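Local coordinates for protein PsaO (Dunaliella salina, PDB 6SL5) that is a small transmembrane subunit, probably of photosystem I, that binds chlorophyll a and beta-carotene and is likely to take part in light harvesting, at residues D4-A9 with L73-F78; E37-N42 with D54-Y59. One frame throughout, in Å; residues are numbered along the deposited sequence.

Both contacts use helix 57-79, contact 1 toward its C-terminal end and contact 2 at its N-terminal end. They lie on opposite sides of the chain's centre, with centres about 30 Å apart. Contact 1 is a surface contact: the N-terminal loop meets the helix through a valine on a phenylalanine ring and one weak hydrogen bond. Contact 2 is partly buried and joins the end of helix 31-40 to the start of helix 57-79. Its chemistry is more polar, with a serine, a glutamine and a lysine beside an apolar group round Phe56. Each contact borders chlorophyll a molecules, and contact 1 also a beta-carotene.

Contact 1. Residues D4-A9 with L73-F78; sequences DPIVPA and LGQVGF. With CLA (chlorophyll a), chain B.
Val7 lies over one face of the Phe78 ring, an aliphatic-on-aromatic packing that sets the N-terminal loop against the last transmembrane helix of PsaO, helix 57-79. The two side chains approach from opposite directions. Val7 CG1 does most of the touching. It is 3.5 Å from Phe78 CE2 and about as near to CD2. Its other methyl, CG2, is 3.7 Å from Phe78 CE2 and also reaches CZ. Both branches of the valine therefore rest on the same side of the ring. Phe78 can meet them because its CG is anti to the backbone N (chi1 -167°), which carries the ring out from the helix toward the loop. Ala9 adds a looser contact. Its CB is 4.3 Å from Phe78 CZ, in an oblique position. Phe78 also touches a bound beta-carotene, so its side chain joins the loop to a pigment.

One helical turn earlier, Gln75 makes the polar part of the contact. Its chain bends at chi2 (85°), and the amide turns toward the loop backbone. NE2 gives a weak hydrogen bond to Pro5 O at 3.2 Å, with an N-H...O angle of 131°. This bond is far from straight. Ile6 CD1 is a more distant neighbour of the same amide.

The helix meets chlorophyll a of chain B with other atoms. Gln75 CB lies nearest the pigment, 3.2 Å from O1A of the chlorophyll, and CG packs beside CBD, so the glutamine lies between the loop and the pigment. Val76 sits next to it in the chlorophyll pocket and takes no part in the loop contact. Its two methyls lie over the face of the chlorin: CG1 meets C1D of the chlorophyll at 3.6 Å, and CG2 lies 3.4 Å from ND.

Contact 2. Residues E37-N42 with D54-Y59; sequences ESIGQN and DKFWLY. With CLA (chlorophyll a), chain C.
Lys55 runs alongside Ser38 and brings its amine close to the amide of Gln41, with Asp53 as the salt-bridge partner of its charge, in the connection between the end of helix 31-40 and the start of helix 57-79 in the PsaO transmembrane fold. Its CB faces Ser38 CB at 3.7 Å. CG stands between the backbone N and the carbonyl carbon (chi1 54°), which puts Lys55 CG 3.2 Å from Ser38 OG. CD passes Ser38 CB at 3.6 Å, with the carboxylate of Glu37 farther off. The chain then bends, and CE comes 3.5 Å from Gln41 NE2. NZ also lies near Gln41 NE2, but both are donors and do not bond. Asp53 also accepts a weak hydrogen bond from Gln41 NE2. Shortened to an alanine here, the side chain would lose its amine, which would probably leave Asp53 without its charge partner and open a gap beside Ser38.

The backbone of Lys55 takes part too: Ser38 OG gives a weak hydrogen bond to Lys55 O at 2.8 Å.

Phe56 forms the apolar half. Ile39 CG2 comes up to its ring edge, in plane, 3.4 Å from Phe56 CD1, and the two side chains cross at about a right angle. One end of the Asn42 amide lies over one face of the ring near CG, its plane steeply turned against it. The ring edge away from Ile39 borders chlorophyll a of chain C. Phe56 and Trp57 belong to its pocket, and Trp57 NE1 is tied to Gly49 O.

Tyr59 packs on Ala34 and Phe35 of helix 31-40, while Trp57 meets an aromatic side chain of another protein's chain edge-to-face. The start of helix 57-79 thus touches both helix 31-40 and the chain of another protein.

Contact 1. Residues D4-A9 with L73-F78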
# COMPACT_ATOMS: atom_id res chain seq x y z
N ASP M 4 -23.68 46.44 27.33
CA ASP M 4 -22.87 46.70 26.14
C ASP M 4 -23.05 48.15 25.78
O ASP M 4 -24.20 48.60 25.58
CB ASP M 4 -23.22 45.75 25.01
CG ASP M 4 -22.85 44.31 25.33
OD1 ASP M 4 -22.21 44.09 26.38
OD2 ASP M 4 -23.21 43.40 24.55
N PRO M 5 -22.00 48.95 25.71
CA PRO M 5 -22.09 50.39 25.48
C PRO M 5 -22.74 50.86 24.19
O PRO M 5 -22.20 50.72 23.09
CB PRO M 5 -20.63 50.81 25.54
CG PRO M 5 -19.89 49.73 26.18
CD PRO M 5 -20.59 48.50 25.75
N ILE M 6 -23.90 51.47 24.36
CA ILE M 6 -24.68 52.02 23.26
C ILE M 6 -25.22 53.37 23.69
O ILE M 6 -25.81 53.50 24.77
CB ILE M 6 -25.80 51.06 22.80
CG1 ILE M 6 -26.68 51.72 21.73
CG2 ILE M 6 -26.60 50.50 23.99
CD1 ILE M 6 -25.98 51.87 20.40
N VAL M 7 -25.00 54.38 22.87
CA VAL M 7 -25.48 55.72 23.18
C VAL M 7 -26.60 55.96 22.19
O VAL M 7 -26.55 55.46 21.05
CB VAL M 7 -24.33 56.75 23.12
CG1 VAL M 7 -23.69 56.74 21.75
CG2 VAL M 7 -24.78 58.15 23.51
N PRO M 8 -27.66 56.70 22.55
CA PRO M 8 -28.70 57.00 21.56
C PRO M 8 -28.23 58.02 20.52
O PRO M 8 -28.93 58.23 19.53
CB PRO M 8 -29.86 57.53 22.40
CG PRO M 8 -29.27 57.82 23.75
CD PRO M 8 -28.16 56.85 23.92
N ALA M 9 -27.07 58.64 20.74
CA ALA M 9 -26.45 59.59 19.84
C ALA M 9 -25.66 58.89 18.74
O ALA M 9 -25.06 59.58 17.92
CB ALA M 9 -25.55 60.54 20.62
N LEU M 73 -17.34 52.80 12.57
CA LEU M 73 -16.36 53.81 12.98
C LEU M 73 -16.96 54.81 13.95
O LEU M 73 -16.24 55.30 14.83
CB LEU M 73 -15.79 54.51 11.75
CG LEU M 73 -14.77 53.69 10.96
CD1 LEU M 73 -14.09 54.57 9.94
CD2 LEU M 73 -13.74 53.06 11.88
N GLY M 74 -18.26 55.09 13.85
CA GLY M 74 -18.89 56.01 14.79
C GLY M 74 -18.98 55.44 16.19
O GLY M 74 -18.75 56.15 17.17
N GLN M 75 -19.29 54.15 16.32
CA GLN M 75 -19.38 53.56 17.65
C GLN M 75 -18.01 53.41 18.29
O GLN M 75 -17.85 53.63 19.49
CB GLN M 75 -20.12 52.24 17.55
CG GLN M 75 -19.95 51.29 18.67
CD GLN M 75 -20.89 51.54 19.82
OE1 GLN M 75 -20.70 52.47 20.60
NE2 GLN M 75 -21.89 50.69 19.95
N VAL M 76 -16.99 53.10 17.48
CA VAL M 76 -15.63 53.00 17.99
C VAL M 76 -15.12 54.36 18.43
O VAL M 76 -14.53 54.50 19.51
CB VAL M 76 -14.72 52.41 16.90
CG1 VAL M 76 -13.28 52.45 17.33
CG2 VAL M 76 -15.15 51.05 16.55
N GLY M 77 -15.34 55.39 17.61
CA GLY M 77 -14.85 56.71 17.95
C GLY M 77 -15.62 57.39 19.06
O GLY M 77 -15.06 58.18 19.82
N PHE M 78 -16.92 57.09 19.19
CA PHE M 78 -17.70 57.71 20.24
C PHE M 78 -17.44 57.03 21.57
O PHE M 78 -17.18 57.69 22.58
CB PHE M 78 -19.20 57.65 19.92
CG PHE M 78 -20.05 58.53 20.80
CD1 PHE M 78 -20.44 59.78 20.35
CD2 PHE M 78 -20.47 58.11 22.06
CE1 PHE M 78 -21.21 60.60 21.14
CE2 PHE M 78 -21.23 58.93 22.86
CZ PHE M 78 -21.61 60.18 22.40
MG CLA B . -13.71 47.95 17.17
CHA CLA B . -16.53 48.48 19.03
CHB CLA B . -15.44 45.92 15.02
CHC CLA B . -10.96 47.60 15.39
CHD CLA B . -11.86 49.86 19.50
NA CLA B . -15.80 47.27 17.02
C1A CLA B . -16.80 47.59 17.84
C2A CLA B . -18.10 46.95 17.41
C3A CLA B . -17.68 46.13 16.18
C4A CLA B . -16.23 46.45 16.04
CMA CLA B . -18.04 44.67 16.09
CAA CLA B . -19.09 48.02 16.94
CBA CLA B . -20.20 47.58 15.97
CGA CLA B . -20.47 48.73 15.04
O1A CLA B . -20.18 49.80 15.46
O2A CLA B . -21.00 48.63 13.83
NB CLA B . -13.27 46.93 15.47
C1B CLA B . -14.09 46.11 14.74
C2B CLA B . -13.35 45.52 13.65
C3B CLA B . -12.08 46.00 13.78
C4B CLA B . -12.06 46.89 14.93
CMB CLA B . -13.89 44.57 12.63
CAB CLA B . -10.90 45.73 12.93
CBB CLA B . -10.86 46.11 11.47
NC CLA B . -11.77 48.74 17.34
C1C CLA B . -10.78 48.43 16.51
C2C CLA B . -9.50 49.06 16.89
C3C CLA B . -9.80 49.78 18.02
C4C CLA B . -11.21 49.56 18.30
CMC CLA B . -8.19 48.93 16.17
CAC CLA B . -8.83 50.62 18.81
CBC CLA B . -9.08 52.07 18.48
ND CLA B . -13.99 48.89 18.88
C1D CLA B . -13.26 49.73 19.67
C2D CLA B . -14.07 50.41 20.66
C3D CLA B . -15.34 49.91 20.40
C4D CLA B . -15.29 49.02 19.34
CMD CLA B . -13.80 51.42 21.75
CAD CLA B . -16.70 50.00 20.83
OBD CLA B . -17.10 50.67 21.74
CBD CLA B . -17.48 48.96 20.10
CGD CLA B . -17.94 47.90 21.05
O1D CLA B . -18.61 46.97 20.66
O2D CLA B . -17.66 48.01 22.34
CED CLA B . -17.27 46.83 23.01
C1 CLA B . -21.96 47.60 13.49
C2 CLA B . -21.50 46.29 12.91
C3 CLA B . -22.35 45.50 12.22
C4 CLA B . -23.78 45.88 12.01
C5 CLA B . -21.89 44.19 11.64
C6 CLA B . -21.42 44.43 10.20
C7 CLA B . -21.85 43.29 9.28
C8 CLA B . -22.73 43.82 8.16
C9 CLA B . -24.14 44.09 8.69
C10 CLA B . -22.75 42.83 7.00
C11 CLA B . -23.60 43.34 5.85
C12 CLA B . -22.77 44.05 4.79
C13 CLA B . -23.26 43.69 3.39
C14 CLA B . -22.48 44.46 2.34
C15 CLA B . -24.74 43.99 3.24

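Contact 2. Residues E37-N42 with D54-Y59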
# COMPACT_ATOMS: atom_id res chain seq x y z
N GLU M 37 -34.48 56.21 -5.94
CA GLU M 37 -35.35 56.16 -7.11
C GLU M 37 -35.32 54.79 -7.77
O GLU M 37 -36.34 54.37 -8.33
CB GLU M 37 -34.99 57.25 -8.13
CG GLU M 37 -33.67 57.11 -8.91
CD GLU M 37 -33.81 56.35 -10.23
OE1 GLU M 37 -34.95 56.09 -10.67
OE2 GLU M 37 -32.76 55.98 -10.81
N SER M 38 -34.19 54.09 -7.71
CA SER M 38 -34.15 52.77 -8.30
C SER M 38 -34.87 51.76 -7.43
O SER M 38 -35.45 50.81 -7.95
CB SER M 38 -32.73 52.32 -8.54
OG SER M 38 -32.76 50.92 -8.67
N ILE M 39 -34.84 51.95 -6.11
CA ILE M 39 -35.59 51.05 -5.25
C ILE M 39 -37.05 51.46 -5.22
O ILE M 39 -37.88 50.66 -4.77
CB ILE M 39 -35.17 50.99 -3.76
CG1 ILE M 39 -35.48 52.31 -3.05
CG2 ILE M 39 -33.76 50.50 -3.60
CD1 ILE M 39 -35.13 52.42 -1.61
N GLY M 40 -37.38 52.67 -5.70
CA GLY M 40 -38.75 53.16 -5.70
C GLY M 40 -39.71 52.35 -6.54
O GLY M 40 -40.91 52.32 -6.22
N GLN M 41 -39.22 51.70 -7.59
CA GLN M 41 -40.06 50.87 -8.44
C GLN M 41 -40.05 49.42 -8.00
O GLN M 41 -40.64 48.57 -8.68
CB GLN M 41 -39.61 50.99 -9.89
CG GLN M 41 -38.10 50.98 -10.07
CD GLN M 41 -37.53 49.58 -10.16
OE1 GLN M 41 -38.24 48.62 -10.48
NE2 GLN M 41 -36.24 49.44 -9.88
N ASN M 42 -39.39 49.11 -6.90
CA ASN M 42 -39.29 47.77 -6.35
C ASN M 42 -39.68 47.78 -4.88
O ASN M 42 -38.94 47.30 -4.02
CB ASN M 42 -37.89 47.20 -6.55
CG ASN M 42 -37.65 46.74 -7.96
OD1 ASN M 42 -38.60 46.36 -8.66
ND2 ASN M 42 -36.41 46.77 -8.41
N ASP M 54 -29.17 46.69 -12.61
CA ASP M 54 -27.89 47.17 -12.09
C ASP M 54 -28.09 48.37 -11.18
O ASP M 54 -27.25 48.65 -10.32
CB ASP M 54 -26.95 47.53 -13.24
CG ASP M 54 -25.50 47.59 -12.80
OD1 ASP M 54 -25.19 47.09 -11.70
OD2 ASP M 54 -24.67 48.14 -13.55
N LYS M 55 -29.20 49.09 -11.34
CA LYS M 55 -29.43 50.25 -10.49
C LYS M 55 -29.98 49.90 -9.11
O LYS M 55 -29.97 50.76 -8.24
CB LYS M 55 -30.35 51.25 -11.20
CG LYS M 55 -31.68 50.69 -11.70
CD LYS M 55 -32.67 51.77 -12.14
CE LYS M 55 -34.12 51.36 -11.87
NZ LYS M 55 -34.42 49.98 -12.33
N PHE M 56 -30.47 48.69 -8.86
CA PHE M 56 -31.02 48.38 -7.54
C PHE M 56 -30.06 47.66 -6.62
O PHE M 56 -29.73 48.16 -5.54
CB PHE M 56 -32.32 47.57 -7.70
CG PHE M 56 -32.78 46.88 -6.44
CD1 PHE M 56 -33.23 47.60 -5.36
CD2 PHE M 56 -32.80 45.49 -6.36
CE1 PHE M 56 -33.67 46.97 -4.20
CE2 PHE M 56 -33.23 44.85 -5.21
CZ PHE M 56 -33.67 45.60 -4.13
N TRP M 57 -29.60 46.48 -7.04
CA TRP M 57 -28.71 45.67 -6.22
C TRP M 57 -27.36 46.32 -5.95
O TRP M 57 -26.89 46.32 -4.82
CB TRP M 57 -28.49 44.32 -6.87
CG TRP M 57 -29.65 43.45 -6.87
CD1 TRP M 57 -30.37 43.04 -7.95
CD2 TRP M 57 -30.25 42.84 -5.73
NE1 TRP M 57 -31.38 42.21 -7.55
CE2 TRP M 57 -31.33 42.07 -6.19
CE3 TRP M 57 -29.99 42.86 -4.36
CZ2 TRP M 57 -32.12 41.33 -5.35
CZ3 TRP M 57 -30.79 42.14 -3.51
CH2 TRP M 57 -31.86 41.38 -4.01
N LEU M 58 -26.72 46.85 -7.00
CA LEU M 58 -25.39 47.46 -6.85
C LEU M 58 -25.45 48.68 -5.94
O LEU M 58 -24.60 48.83 -5.05
CB LEU M 58 -24.83 47.84 -8.22
CG LEU M 58 -23.42 48.44 -8.30
CD1 LEU M 58 -22.76 47.90 -9.51
CD2 LEU M 58 -23.40 49.95 -8.42
N TYR M 59 -26.44 49.55 -6.15
CA TYR M 59 -26.56 50.74 -5.32
C TYR M 59 -26.90 50.36 -3.89
O TYR M 59 -26.42 51.00 -2.95
CB TYR M 59 -27.61 51.67 -5.88
CG TYR M 59 -27.21 52.39 -7.14
CD1 TYR M 59 -25.90 52.35 -7.60
CD2 TYR M 59 -28.13 53.14 -7.86
CE1 TYR M 59 -25.53 53.00 -8.76
CE2 TYR M 59 -27.78 53.75 -9.02
CZ TYR M 59 -26.48 53.70 -9.46
OH TYR M 59 -26.16 54.36 -10.61
MG CLA C . -40.15 38.31 -4.00
CHA CLA C . -37.76 40.58 -3.11
CHB CLA C . -41.83 38.88 -1.04
CHC CLA C . -42.45 36.21 -5.02
CHD CLA C . -38.38 37.69 -7.03
NA CLA C . -39.84 39.61 -2.24
C1A CLA C . -38.83 40.45 -2.05
C2A CLA C . -38.88 41.14 -0.70
C3A CLA C . -40.18 40.58 -0.11
C4A CLA C . -40.66 39.63 -1.17
CMA CLA C . -40.24 40.17 1.36
CAA CLA C . -39.03 42.66 -0.74
CBA CLA C . -39.83 43.13 -1.94
CGA CLA C . -39.37 44.46 -2.51
O1A CLA C . -39.79 44.70 -3.63
O2A CLA C . -38.55 45.30 -1.89
NB CLA C . -41.88 37.65 -3.17
C1B CLA C . -42.40 37.97 -1.95
C2B CLA C . -43.61 37.22 -1.74
C3B CLA C . -43.78 36.46 -2.86
C4B CLA C . -42.67 36.75 -3.76
CMB CLA C . -44.50 37.28 -0.52
CAB CLA C . -44.89 35.53 -3.14
CBB CLA C . -44.67 34.04 -3.32
NC CLA C . -40.41 37.20 -5.77
C1C CLA C . -41.41 36.35 -5.96
C2C CLA C . -41.31 35.60 -7.23
C3C CLA C . -40.16 36.07 -7.81
C4C CLA C . -39.61 37.06 -6.89
CMC CLA C . -42.26 34.56 -7.76
CAC CLA C . -39.57 35.62 -9.12
CBC CLA C . -40.01 36.55 -10.23
ND CLA C . -38.52 38.90 -4.93
C1D CLA C . -37.88 38.63 -6.11
C2D CLA C . -36.67 39.42 -6.27
C3D CLA C . -36.66 40.16 -5.09
C4D CLA C . -37.75 39.84 -4.30
CMD CLA C . -35.61 39.53 -7.34
CAD CLA C . -35.89 41.15 -4.39
OBD CLA C . -34.81 41.51 -4.68
CBD CLA C . -36.57 41.52 -3.13
CGD CLA C . -35.62 41.30 -1.99
O1D CLA C . -35.23 40.19 -1.69
O2D CLA C . -35.17 42.35 -1.30
CED CLA C . -33.83 42.75 -1.55
C1 CLA C . -38.91 46.23 -0.80
C2 CLA C . -40.12 46.02 0.08
C3 CLA C . -40.51 46.90 1.02
C4 CLA C . -41.72 46.63 1.87
C5 CLA C . -39.80 48.20 1.28
C6 CLA C . -38.94 48.13 2.54
C7 CLA C . -37.81 49.16 2.47
C8 CLA C . -36.44 48.56 2.77
C9 CLA C . -36.23 47.23 2.04
C10 CLA C . -36.27 48.37 4.28
C11 CLA C . -35.32 49.40 4.87
C12 CLA C . -34.37 48.75 5.86
C13 CLA C . -34.34 49.53 7.17
C14 CLA C . -33.27 49.00 8.10
C15 CLA C . -35.71 49.44 7.83